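Local atomic coordinates of geobacter metallireducens SMUG1 (Geobacter metallireducens, PDB entry 5H9I), a protein that belongs to the SMUG1 branch of the UDG-like superfamily and folds as a compact alpha/beta domain built on a central parallel sheet. Residues Val42-Arg47 against Gly71-Glu76; Gly59-Pro64 against Ile153-Leu158; Ala78-Thr81 against Gly85-Gly88; Pro165-Cys170 against Gly190-Ala195. All coordinates share one frame; numbering follows the deposited sequence. Where two conformers were deposited one is given.

Interaction 1: Val42-Arg47 against Gly71-Glu76. With XAN (xanthine), chain B.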
loop_
_atom_site.group_PDB
_atom_site.type_symbol
_atom_site.label_atom_id
_atom_site.label_comp_id
_atom_site.label_asym_id
_atom_site.label_seq_id
_atom_site.Cartn_x
_atom_site.Cartn_y
_atom_site.Cartn_z
ATOM N N VAL A 42 -3.179 10.843 5.621
ATOM C CA VAL A 42 -4.247 10.877 6.608
ATOM C C VAL A 42 -5.591 11.248 6.003
ATOM O O VAL A 42 -6.622 10.785 6.485
ATOM C CB VAL A 42 -3.792 11.795 7.789
ATOM C CG1 VAL A 42 -4.943 12.006 8.752
ATOM C CG2 VAL A 42 -2.597 11.169 8.513
ATOM N N ALA A 43 -5.622 12.129 4.989
ATOM C CA ALA A 43 -6.825 12.338 4.249
ATOM C C ALA A 43 -7.446 11.029 3.712
ATOM O O ALA A 43 -8.623 10.786 3.840
ATOM C CB ALA A 43 -6.635 13.375 3.117
ATOM N N TYR A 44 -6.579 10.233 3.115
ATOM C CA TYR A 44 -7.074 8.974 2.535
ATOM C C TYR A 44 -7.552 8.055 3.673
ATOM O O TYR A 44 -8.659 7.498 3.595
ATOM C CB TYR A 44 -5.891 8.302 1.798
ATOM C CG TYR A 44 -6.133 6.868 1.366
ATOM C CD1 TYR A 44 -7.065 6.590 0.384
ATOM C CD2 TYR A 44 -5.436 5.834 1.975
ATOM C CE1 TYR A 44 -7.318 5.279 -0.047
ATOM C CE2 TYR A 44 -5.713 4.507 1.552
ATOM C CZ TYR A 44 -6.656 4.278 0.565
ATOM O OH TYR A 44 -6.950 2.969 0.219
ATOM N N LEU A 45 -6.795 7.918 4.790
ATOM C CA LEU A 45 -7.220 7.093 5.889
ATOM C C LEU A 45 -8.539 7.569 6.480
ATOM O O LEU A 45 -9.439 6.774 6.755
ATOM C CB LEU A 45 -6.223 7.048 7.010
ATOM C CG LEU A 45 -4.826 6.560 6.625
ATOM C CD1 LEU A 45 -3.952 6.667 7.934
ATOM C CD2 LEU A 45 -4.778 5.204 6.026
ATOM N N SER A 46 -8.696 8.880 6.618
ATOM C CA SER A 46 -9.824 9.417 7.358
ATOM C C SER A 46 -11.060 9.480 6.496
ATOM O O SER A 46 -12.178 9.196 6.982
ATOM C CB SER A 46 -9.504 10.815 7.774
ATOM O OG SER A 46 -8.325 10.885 8.615
ATOM N N ARG A 47 -10.933 9.783 5.234
ATOM C CA ARG A 47 -12.070 9.912 4.333
ATOM C C ARG A 47 -12.619 8.581 3.866
ATOM O O ARG A 47 -13.821 8.460 3.578
ATOM C CB ARG A 47 -11.698 10.761 3.107
ATOM C CG ARG A 47 -11.380 12.195 3.453
ATOM C CD ARG A 47 -10.926 13.017 2.268
ATOM N NE ARG A 47 -10.246 14.203 2.789
ATOM C CZ ARG A 47 -9.788 15.190 2.026
ATOM N NH1 ARG A 47 -9.981 15.220 0.746
ATOM N NH2 ARG A 47 -9.078 16.122 2.651
ATOM N N GLY A 71 1.272 9.619 -1.079
ATOM C CA GLY A 71 0.894 9.073 0.232
ATOM C C GLY A 71 -0.258 8.077 0.177
ATOM O O GLY A 71 -0.595 7.589 1.266
ATOM N N VAL A 72 -0.758 7.759 -1.000
ATOM C CA VAL A 72 -1.867 6.867 -1.129
ATOM C C VAL A 72 -1.477 5.583 -1.735
ATOM O O VAL A 72 -0.720 5.625 -2.726
ATOM C CB VAL A 72 -2.934 7.521 -1.947
ATOM C CG1 VAL A 72 -4.101 6.570 -2.229
ATOM C CG2 VAL A 72 -3.451 8.805 -1.279
ATOM N N PRO A 73 -1.795 4.400 -1.185
ATOM C CA PRO A 73 -1.426 3.117 -1.835
ATOM C C PRO A 73 -1.869 3.059 -3.299
ATOM O O PRO A 73 -2.947 3.499 -3.672
ATOM C CB PRO A 73 -2.165 2.027 -1.019
ATOM C CG PRO A 73 -2.556 2.745 0.239
ATOM C CD PRO A 73 -2.669 4.215 -0.019
ATOM N N PHE A 74 -0.917 2.556 -4.119
ATOM C CA PHE A 74 -1.141 2.518 -5.604
ATOM C C PHE A 74 -1.555 3.857 -6.152
ATOM O O PHE A 74 -2.256 3.967 -7.109
ATOM C CB PHE A 74 -2.201 1.416 -5.931
ATOM C CG PHE A 74 -1.725 -0.000 -5.657
ATOM C CD1 PHE A 74 -0.998 -0.705 -6.651
ATOM C CD2 PHE A 74 -1.968 -0.595 -4.446
ATOM C CE1 PHE A 74 -0.648 -1.994 -6.395
ATOM C CE2 PHE A 74 -1.597 -1.883 -4.204
ATOM C CZ PHE A 74 -0.950 -2.552 -5.182
ATOM N N GLY A 75 -1.062 4.944 -5.516
ATOM C CA GLY A 75 -1.639 6.242 -5.662
ATOM C C GLY A 75 -1.100 7.042 -6.828
ATOM O O GLY A 75 -0.420 8.049 -6.647
ATOM N N GLU A 76 -1.478 6.621 -8.001
ATOM C CA GLU A 76 -1.174 7.334 -9.249
ATOM C C GLU A 76 -1.732 8.757 -9.057
ATOM O O GLU A 76 -2.884 8.965 -8.611
ATOM C CB GLU A 76 -1.747 6.614 -10.436
ATOM C CG GLU A 76 -1.333 7.258 -11.819
ATOM C CD GLU A 76 -2.454 7.780 -12.615
ATOM O OE1 GLU A 76 -3.656 7.862 -12.175
ATOM O OE2 GLU A 76 -2.184 8.206 -13.794
HETATM N N9 XAN B . 2.577 0.099 -7.156
HETATM C C4 XAN B . 2.280 -0.021 -5.891
HETATM N N3 XAN B . 1.793 0.795 -4.961
HETATM C C2 XAN B . 1.613 0.373 -3.790
HETATM O O2 XAN B . 1.222 1.147 -2.954
HETATM N N1 XAN B . 1.821 -0.901 -3.429
HETATM C C6 XAN B . 2.268 -1.807 -4.245
HETATM O O6 XAN B . 2.520 -2.970 -3.911
HETATM C C5 XAN B . 2.564 -1.386 -5.543
HETATM N N7 XAN B . 3.029 -2.006 -6.617
HETATM C C8 XAN B . 3.031 -1.111 -7.592
#

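Interaction 2: Gly59-Pro64 against Ile153-Leu158. With XAN (xanthine), chain B.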
loop_
_atom_site.group_PDB
_atom_site.type_symbol
_atom_site.label_atom_id
_atom_site.label_comp_id
_atom_site.label_asym_id
_atom_site.label_seq_id
_atom_site.Cartn_x
_atom_site.Cartn_y
_atom_site.Cartn_z
ATOM N N GLY A 59 -1.143 -4.272 -0.535
ATOM C CA GLY A 59 0.020 -4.259 -1.460
ATOM C C GLY A 59 1.293 -4.503 -0.695
ATOM O O GLY A 59 1.277 -4.678 0.480
ATOM N N MET A 60 2.362 -4.458 -1.394
ATOM C CA MET A 60 3.666 -4.714 -0.813
ATOM C C MET A 60 4.305 -3.447 -0.303
ATOM O O MET A 60 4.496 -3.295 0.849
ATOM C CB MET A 60 4.565 -5.393 -1.859
ATOM C CG MET A 60 6.017 -5.638 -1.412
ATOM S SD MET A 60 7.070 -6.536 -2.720
ATOM C CE MET A 60 7.218 -5.179 -3.804
ATOM N N ASN A 61 4.677 -2.542 -1.189
ATOM C CA ASN A 61 5.278 -1.311 -0.773
ATOM C C ASN A 61 5.166 -0.260 -1.893
ATOM O O ASN A 61 4.761 -0.617 -2.971
ATOM C CB ASN A 61 6.762 -1.489 -0.259
ATOM C CG ASN A 61 7.789 -1.557 -1.368
ATOM O OD1 ASN A 61 7.653 -2.302 -2.354
ATOM N ND2 ASN A 61 8.870 -0.786 -1.191
ATOM N N PRO A 62 5.435 1.014 -1.612
ATOM C CA PRO A 62 5.172 2.031 -2.633
ATOM C C PRO A 62 5.934 1.910 -3.921
ATOM O O PRO A 62 7.087 1.398 -3.922
ATOM C CB PRO A 62 5.666 3.297 -1.955
ATOM C CG PRO A 62 5.403 3.076 -0.455
ATOM C CD PRO A 62 5.788 1.614 -0.308
ATOM N N GLY A 63 5.316 2.306 -5.026
ATOM C CA GLY A 63 6.091 2.544 -6.241
ATOM C C GLY A 63 6.538 3.968 -6.161
ATOM O O GLY A 63 5.938 4.884 -5.560
ATOM N N PRO A 64 7.697 4.204 -6.786
ATOM C CA PRO A 64 8.242 5.570 -6.790
ATOM C C PRO A 64 7.370 6.664 -7.316
ATOM O O PRO A 64 7.533 7.846 -6.916
ATOM C CB PRO A 64 9.524 5.396 -7.697
ATOM C CG PRO A 64 9.137 4.238 -8.552
ATOM C CD PRO A 64 8.480 3.283 -7.593
ATOM N N ILE A 153 14.770 -1.414 -4.381
ATOM C CA ILE A 153 15.102 -2.619 -3.652
ATOM C C ILE A 153 13.763 -3.055 -3.026
ATOM O O ILE A 153 13.305 -2.395 -2.106
ATOM C CB ILE A 153 16.149 -2.466 -2.534
ATOM C CG1 ILE A 153 17.505 -1.854 -3.037
ATOM C CG2 ILE A 153 16.342 -3.755 -1.772
ATOM C CD1 ILE A 153 18.407 -1.371 -1.909
ATOM N N THR A 154 13.147 -4.127 -3.521
ATOM C CA THR A 154 11.907 -4.655 -2.895
ATOM C C THR A 154 12.207 -5.280 -1.591
ATOM O O THR A 154 13.270 -5.732 -1.341
ATOM C CB THR A 154 11.230 -5.660 -3.845
ATOM O OG1 THR A 154 12.151 -6.688 -4.219
ATOM C CG2 THR A 154 10.809 -4.949 -5.025
ATOM N N PRO A 155 11.244 -5.296 -0.650
ATOM C CA PRO A 155 11.612 -5.721 0.694
ATOM C C PRO A 155 11.990 -7.208 0.885
ATOM O O PRO A 155 12.674 -7.537 1.852
ATOM C CB PRO A 155 10.365 -5.397 1.534
ATOM C CG PRO A 155 9.501 -4.643 0.656
ATOM C CD PRO A 155 9.970 -4.588 -0.738
ATOM N N ASP A 156 11.588 -8.041 -0.049
ATOM C CA ASP A 156 12.017 -9.402 -0.063
ATOM C C ASP A 156 13.563 -9.545 -0.248
ATOM O O ASP A 156 14.110 -10.576 0.145
ATOM C CB ASP A 156 11.239 -10.136 -1.166
ATOM C CG ASP A 156 11.594 -9.631 -2.551
ATOM O OD1 ASP A 156 11.127 -8.524 -2.859
ATOM O OD2 ASP A 156 12.369 -10.294 -3.322
ATOM N N LYS A 157 14.254 -8.542 -0.826
ATOM C CA LYS A 157 15.698 -8.575 -1.144
ATOM C C LYS A 157 16.599 -7.901 -0.094
ATOM O O LYS A 157 17.812 -7.739 -0.297
ATOM C CB LYS A 157 15.947 -7.909 -2.513
ATOM C CG LYS A 157 15.089 -8.506 -3.647
ATOM C CD LYS A 157 15.227 -7.806 -5.036
ATOM C CE LYS A 157 15.217 -6.254 -4.981
ATOM N NZ LYS A 157 14.610 -5.499 -6.139
ATOM N N LEU A 158 16.019 -7.524 1.043
ATOM C CA LEU A 158 16.780 -7.034 2.182
ATOM C C LEU A 158 17.476 -8.186 2.904
ATOM O O LEU A 158 16.950 -9.304 2.967
ATOM C CB LEU A 158 15.887 -6.308 3.207
ATOM C CG LEU A 158 15.100 -5.075 2.632
ATOM C CD1 LEU A 158 14.076 -4.503 3.605
ATOM C CD2 LEU A 158 15.994 -3.973 2.138
HETATM N N9 XAN B . 2.577 0.099 -7.156
HETATM C C4 XAN B . 2.280 -0.021 -5.891
HETATM N N3 XAN B . 1.793 0.795 -4.961
HETATM C C2 XAN B . 1.613 0.373 -3.790
HETATM O O2 XAN B . 1.222 1.147 -2.954
HETATM N N1 XAN B . 1.821 -0.901 -3.429
HETATM C C6 XAN B . 2.268 -1.807 -4.245
HETATM O O6 XAN B . 2.520 -2.970 -3.911
HETATM C C5 XAN B . 2.564 -1.386 -5.543
HETATM N N7 XAN B . 3.029 -2.006 -6.617
HETATM C C8 XAN B . 3.031 -1.111 -7.592
HETATM O O HOH W 1 11.381 -0.185 -2.408
#

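Interaction 3: Ala78-Thr81 against Gly85-Gly88. With BME (beta-mercaptoethanol), chain F.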
loop_
_atom_site.group_PDB
_atom_site.type_symbol
_atom_site.label_atom_id
_atom_site.label_comp_id
_atom_site.label_asym_id
_atom_site.label_seq_id
_atom_site.Cartn_x
_atom_site.Cartn_y
_atom_site.Cartn_z
ATOM N N ALA A 78 -3.002 11.173 -10.941
ATOM C CA ALA A 78 -4.238 11.567 -11.559
ATOM C C ALA A 78 -5.471 10.983 -10.858
ATOM O O ALA A 78 -6.435 11.695 -10.544
ATOM C CB ALA A 78 -4.267 11.263 -13.008
ATOM N N VAL A 79 -5.371 9.680 -10.554
ATOM C CA VAL A 79 -6.526 9.058 -9.959
ATOM C C VAL A 79 -6.708 9.556 -8.539
ATOM O O VAL A 79 -7.899 9.726 -8.091
ATOM C CB VAL A 79 -6.546 7.515 -10.197
ATOM C CG1 VAL A 79 -5.634 6.907 -9.286
ATOM C CG2 VAL A 79 -8.036 7.049 -10.022
ATOM N N VAL A 80 -5.650 9.875 -7.775
ATOM C CA VAL A 80 -5.825 10.329 -6.439
ATOM C C VAL A 80 -6.435 11.725 -6.435
ATOM O O VAL A 80 -7.376 11.993 -5.680
ATOM C CB VAL A 80 -4.552 10.349 -5.726
ATOM C CG1 VAL A 80 -4.628 11.051 -4.394
ATOM C CG2 VAL A 80 -3.980 8.936 -5.543
ATOM N N THR A 81 -6.011 12.624 -7.348
ATOM C CA THR A 81 -6.561 13.955 -7.414
ATOM C C THR A 81 -7.972 13.979 -7.987
ATOM O O THR A 81 -8.845 14.681 -7.441
ATOM C CB THR A 81 -5.643 14.967 -8.206
ATOM O OG1 THR A 81 -5.622 14.607 -9.557
ATOM C CG2 THR A 81 -4.352 14.966 -7.696
ATOM N N GLY A 85 -10.192 12.883 -4.876
ATOM C CA GLY A 85 -10.220 14.263 -4.410
ATOM C C GLY A 85 -9.247 14.647 -3.421
ATOM O O GLY A 85 -9.503 15.571 -2.592
ATOM N N ILE A 86 -8.072 14.060 -3.463
ATOM C CA ILE A 86 -6.997 14.356 -2.551
ATOM C C ILE A 86 -5.834 15.009 -3.282
ATOM O O ILE A 86 -5.409 14.512 -4.280
ATOM C CB ILE A 86 -6.543 13.056 -1.855
ATOM C CG1 ILE A 86 -7.636 12.587 -0.890
ATOM C CG2 ILE A 86 -5.253 13.282 -1.050
ATOM C CD1 ILE A 86 -7.306 11.241 -0.260
ATOM N N ASN A 87 -5.369 16.152 -2.814
ATOM C CA ASN A 87 -4.211 16.838 -3.380
ATOM C C ASN A 87 -3.727 17.769 -2.323
ATOM O O ASN A 87 -4.421 18.703 -1.992
ATOM C CB ASN A 87 -4.668 17.695 -4.576
ATOM C CG ASN A 87 -3.523 18.460 -5.233
ATOM O OD1 ASN A 87 -2.524 18.679 -4.613
ATOM N ND2 ASN A 87 -3.664 18.773 -6.480
ATOM N N GLY A 88 -2.556 17.487 -1.786
ATOM C CA GLY A 88 -2.067 18.164 -0.598
ATOM C C GLY A 88 -0.556 18.327 -0.570
ATOM O O GLY A 88 0.096 18.080 -1.567
HETATM C C1 BME F . 2.865 18.978 -4.278
HETATM C C2 BME F . 3.914 19.662 -3.427
HETATM O O1 BME F . 2.258 17.970 -3.510
HETATM S S2 BME F . 3.393 19.992 -1.826
#

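Interaction 4: Pro165-Cys170 against Gly190-Ala195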
loop_
_atom_site.group_PDB
_atom_site.type_symbol
_atom_site.label_atom_id
_atom_site.label_comp_id
_atom_site.label_asym_id
_atom_site.label_seq_id
_atom_site.Cartn_x
_atom_site.Cartn_y
_atom_site.Cartn_z
ATOM N N PRO A 165 13.206 -7.257 11.609
ATOM C CA PRO A 165 12.566 -6.254 12.447
ATOM C C PRO A 165 11.566 -5.382 11.619
ATOM O O PRO A 165 10.580 -4.951 12.204
ATOM C CB PRO A 165 13.754 -5.409 13.031
ATOM C CG PRO A 165 14.905 -5.904 12.301
ATOM C CD PRO A 165 14.679 -7.225 11.761
ATOM N N LEU A 166 11.847 -5.286 10.333
ATOM C CA LEU A 166 10.932 -4.514 9.414
ATOM C C LEU A 166 9.621 -5.281 9.391
ATOM O O LEU A 166 8.521 -4.718 9.614
ATOM C CB LEU A 166 11.519 -4.383 8.039
ATOM C CG LEU A 166 10.566 -3.830 6.945
ATOM C CD1 LEU A 166 10.187 -2.400 7.234
ATOM C CD2 LEU A 166 11.161 -4.016 5.562
ATOM N N PHE A 167 9.680 -6.582 9.156
ATOM C CA PHE A 167 8.485 -7.401 9.046
ATOM C C PHE A 167 7.762 -7.486 10.381
ATOM O O PHE A 167 6.516 -7.538 10.439
ATOM C CB PHE A 167 8.745 -8.803 8.475
ATOM C CG PHE A 167 9.130 -8.854 6.977
ATOM C CD1 PHE A 167 9.255 -7.786 6.236
ATOM C CD2 PHE A 167 9.350 -10.070 6.389
ATOM C CE1 PHE A 167 9.663 -7.810 4.923
ATOM C CE2 PHE A 167 9.702 -10.132 5.060
ATOM C CZ PHE A 167 9.851 -9.018 4.330
ATOM N N ALA A 168 8.493 -7.497 11.503
ATOM C CA ALA A 168 7.829 -7.495 12.786
ATOM C C ALA A 168 6.952 -6.253 12.965
ATOM O O ALA A 168 5.796 -6.420 13.403
ATOM C CB ALA A 168 8.787 -7.515 13.948
ATOM N N ALA A 169 7.474 -5.098 12.571
ATOM C CA ALA A 169 6.746 -3.835 12.708
ATOM C C ALA A 169 5.478 -3.826 11.723
ATOM O O ALA A 169 4.395 -3.446 12.132
ATOM C CB ALA A 169 7.617 -2.659 12.422
ATOM N N CYS A 170 5.743 -4.223 10.468
ATOM C CA CYS A 170 4.678 -4.282 9.472
ATOM C C CYS A 170 3.610 -5.292 9.792
ATOM O O CYS A 170 2.381 -5.072 9.638
ATOM C CB CYS A 170 5.273 -4.490 8.083
ATOM S SG CYS A 170 6.305 -3.111 7.516
ATOM N N GLY A 190 -0.487 -9.463 -5.354
ATOM C CA GLY A 190 0.839 -10.115 -5.642
ATOM C C GLY A 190 1.203 -11.121 -4.612
ATOM O O GLY A 190 0.652 -11.196 -3.500
ATOM N N ALA A 191 2.169 -11.944 -4.975
ATOM C CA ALA A 191 2.576 -13.060 -4.113
ATOM C C ALA A 191 3.253 -12.667 -2.840
ATOM O O ALA A 191 3.069 -13.355 -1.823
ATOM C CB ALA A 191 3.569 -13.956 -4.962
ATOM N N PHE A 192 4.104 -11.644 -2.869
ATOM C CA PHE A 192 4.804 -11.224 -1.649
ATOM C C PHE A 192 3.789 -10.739 -0.600
ATOM O O PHE A 192 3.816 -11.155 0.561
ATOM C CB PHE A 192 5.878 -10.185 -1.867
ATOM C CG PHE A 192 6.302 -9.483 -0.617
ATOM C CD1 PHE A 192 7.409 -9.926 0.128
ATOM C CD2 PHE A 192 5.549 -8.313 -0.159
ATOM C CE1 PHE A 192 7.755 -9.216 1.289
ATOM C CE2 PHE A 192 5.847 -7.605 0.911
ATOM C CZ PHE A 192 6.996 -8.055 1.663
ATOM N N ALA A 193 2.895 -9.868 -1.035
ATOM C CA ALA A 193 1.895 -9.394 -0.095
ATOM C C ALA A 193 1.053 -10.509 0.401
ATOM O O ALA A 193 0.773 -10.551 1.579
ATOM C CB ALA A 193 1.031 -8.277 -0.717
ATOM N N GLU A 194 0.623 -11.432 -0.412
ATOM C CA GLU A 194 -0.177 -12.575 0.011
ATOM C C GLU A 194 0.596 -13.335 1.110
ATOM O O GLU A 194 -0.014 -13.685 2.100
ATOM C CB GLU A 194 -0.563 -13.520 -1.067
ATOM C CG GLU A 194 -1.469 -14.632 -0.580
ATOM C CD GLU A 194 -1.460 -15.848 -1.455
ATOM O OE1 GLU A 194 -2.376 -16.667 -1.191
ATOM O OE2 GLU A 194 -0.729 -15.934 -2.429
ATOM N N ALA A 195 1.888 -13.576 0.865
ATOM C CA ALA A 195 2.624 -14.405 1.847
ATOM C C ALA A 195 2.761 -13.699 3.170
ATOM O O ALA A 195 2.606 -14.378 4.235
ATOM C CB ALA A 195 4.014 -14.718 1.306
#

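Interaction 1: Val42-Arg47 against Gly71-Glu76
Tyr44 reaches from helix 38-48 onto Val72 and Pro73 of the 71-76 loop. Tyr44 CB meets Val72 CG2 at 4.0 Å. From there CG stands anti to the backbone N (chi1 169°), which sends the ring out from the helix to Val72 and Pro73. Val72 CG1 sits over one face, 4.1 Å from the centroid of the Tyr44 ring and only 15° off the ring normal, a CH-pi contact. CG, CD1 and CE1 are the ring atoms nearest this methyl. On the CD2 and CE2 side the partner is Pro73. Pro73 CD approaches Tyr44 CE2 obliquely at 3.4 Å, and Pro73 CG lies 3.8 Å from Tyr44 CE2. Tyr44 CZ is 4.0 Å from Pro73 CD. The hydroxyl at the tip is hydrogen-bonded to Val137 O on strand 135-139, an outer strand of the four-stranded parallel sheet.

Val72 to Gly75 form a type II beta turn whose middle residues, Pro73 and Phe74, line the xanthine pocket. Phe74 N donates to xanthine O2 over 2.8 Å at 164°, close to straight. The Phe74 ring lies with one face over the purine, Phe74 CE1 being 3.4 Å from xanthine C5. Glu76 ends the segment as the N-cap of helix 77-84, where its OE1 holds Val79 N.

Interaction 2: Gly59-Pro64 against Ile153-Leu158
Met60 and Asn61 face Thr154 and Pro155 across two loops. Residues 59-64 form the pocket loop after strand 55-59, an inner strand of the four-stranded parallel sheet of the UDG-like fold. Residues 153-158 lead from strand 152-153 through a short 3-10 turn toward helix 160-181.

The direct contacts are van der Waals. Met60 is extended as far as SD and then bends at chi3 (73°), which swings CE onto Thr154 CG2 at 3.8 Å. Met60 SD passes Pro155 CD at 4.0 Å. The Asn61 amide crosses the same corner of the proline ring, with OD1 3.6 Å from Pro155 CD.

No direct hydrogen bond joins the segments; one water bridges Asn61 ND2 and Ile153 O, at 2.9 Å from each. Asn61 ND2 also bonds to Leu143 O, so two partners hold the amide.

From 59-64 it is backbone N-H groups that reach xanthine. Met60 N donates to xanthine O6 over 2.9 Å at 151°, and Asn61 N adds a weak bond to the same oxygen. Asn139, Glu111 and His213 add side-chain bonds to xanthine.

Within 153-158, Thr154 OG1 donates to Asp156 OD1 over a short 2.5 Å, on the syn side, 25° out of the carboxylate plane.

Interaction 3: Ala78-Thr81 against Gly85-Gly88
Val80 O receives Ile86 N in a hydrogen bond of 3.1 Å that is nearly straight, at 174°. The donor stands tilted from the carbonyl plane rather than within it. Gly85 N is also 3.1 Å from Val80 O. This is the C-terminal end of helix 77-84. Gly85 leaves the helical angles with positive phi (71°), and the chain leaves across the end of the helix.

Two CA-H...O contacts follow the same path. Gly85 CA approaches Thr81 O, and Thr81 CA approaches Ile86 O, both at 3.4 Å. The side chains add apolar contact. Val80 CG1 lies 3.8 Å from Ile86 CB. Thr81 and Asn87 run side by side, with Thr81 CG2 4.1 Å from Asn87 ND2. Thr81 OG1 turns back to its own helix and donates to Ala78 O over 3.2 Å, so it is the methyl that lies against Ile86 and Asn87. Farther on, Gly88 O accepts from O1 of a beta-mercaptoethanol, probably from the crystallisation liquor.

Ile86 packs on Pro40, Tyr44, Arg47 and Phe48 of helix 38-48. Val79, earlier in helix 77-84, touches Trp118 and Arg122 of helix 112-125.

Interaction 4: Pro165-Cys170 against Gly190-Ala195
Phe167 sits just past a kink in helix 160-181, and Phe192 in the first turn of helix 191-201. The kink falls at Pro165, whose N has no bond to the preceding turn. Past that point the ladder is regular, with Cys170 N bonded to Leu166 O at 2.9 Å. In the other segment Gly190 is the N-cap, with a positive phi of 95°, and Glu194 N bonds to Gly190 O at 3.1 Å.

One pair of rings makes the contact, and the area buried is small, 68 Å² in all. The side chains come from opposite directions. Phe167 CZ, the far end of its ring, approaches the edge of the Phe192 ring close to its plane, 3.7 Å from CE1 and 4.0 Å from CZ of Phe192. The centroids of the two rings are 5.9 Å apart and the planes meet at 63°, an oblique aromatic pair. In Phe192, CG is anti to the backbone N (chi1 163°), which turns the ring toward helix 160-181. The same ring also touches Met60 of the xanthine pocket loop.

Strand 185-189 follows helix 160-181 in the chain. Strands 185-189 and 207-211 are parallel neighbours joined through helix 191-201, a beta-alpha-beta crossover.

Overall arrangement
Interactions 1 and 3 are neighbours, with centres about 9 Å apart, joined through helix 38-48 and the loops around helix 77-84. Interactions 2 and 4 form a second pair, about 10 Å between centres. Strands 55-59 and 185-189, neighbours in the parallel sheet, lead into segments 59-64 and 190-195, so this pair meets at the ends of adjacent strands. Interactions 1 and 2 lie on opposite sides of the chain centre, about 18 Å between centres, yet both reach xanthine. Their segments alternate along the chain, so the pocket is built from crossing connections. Interaction 3 falls in sequence between the two segments of interaction 2, and interaction 4 comes last.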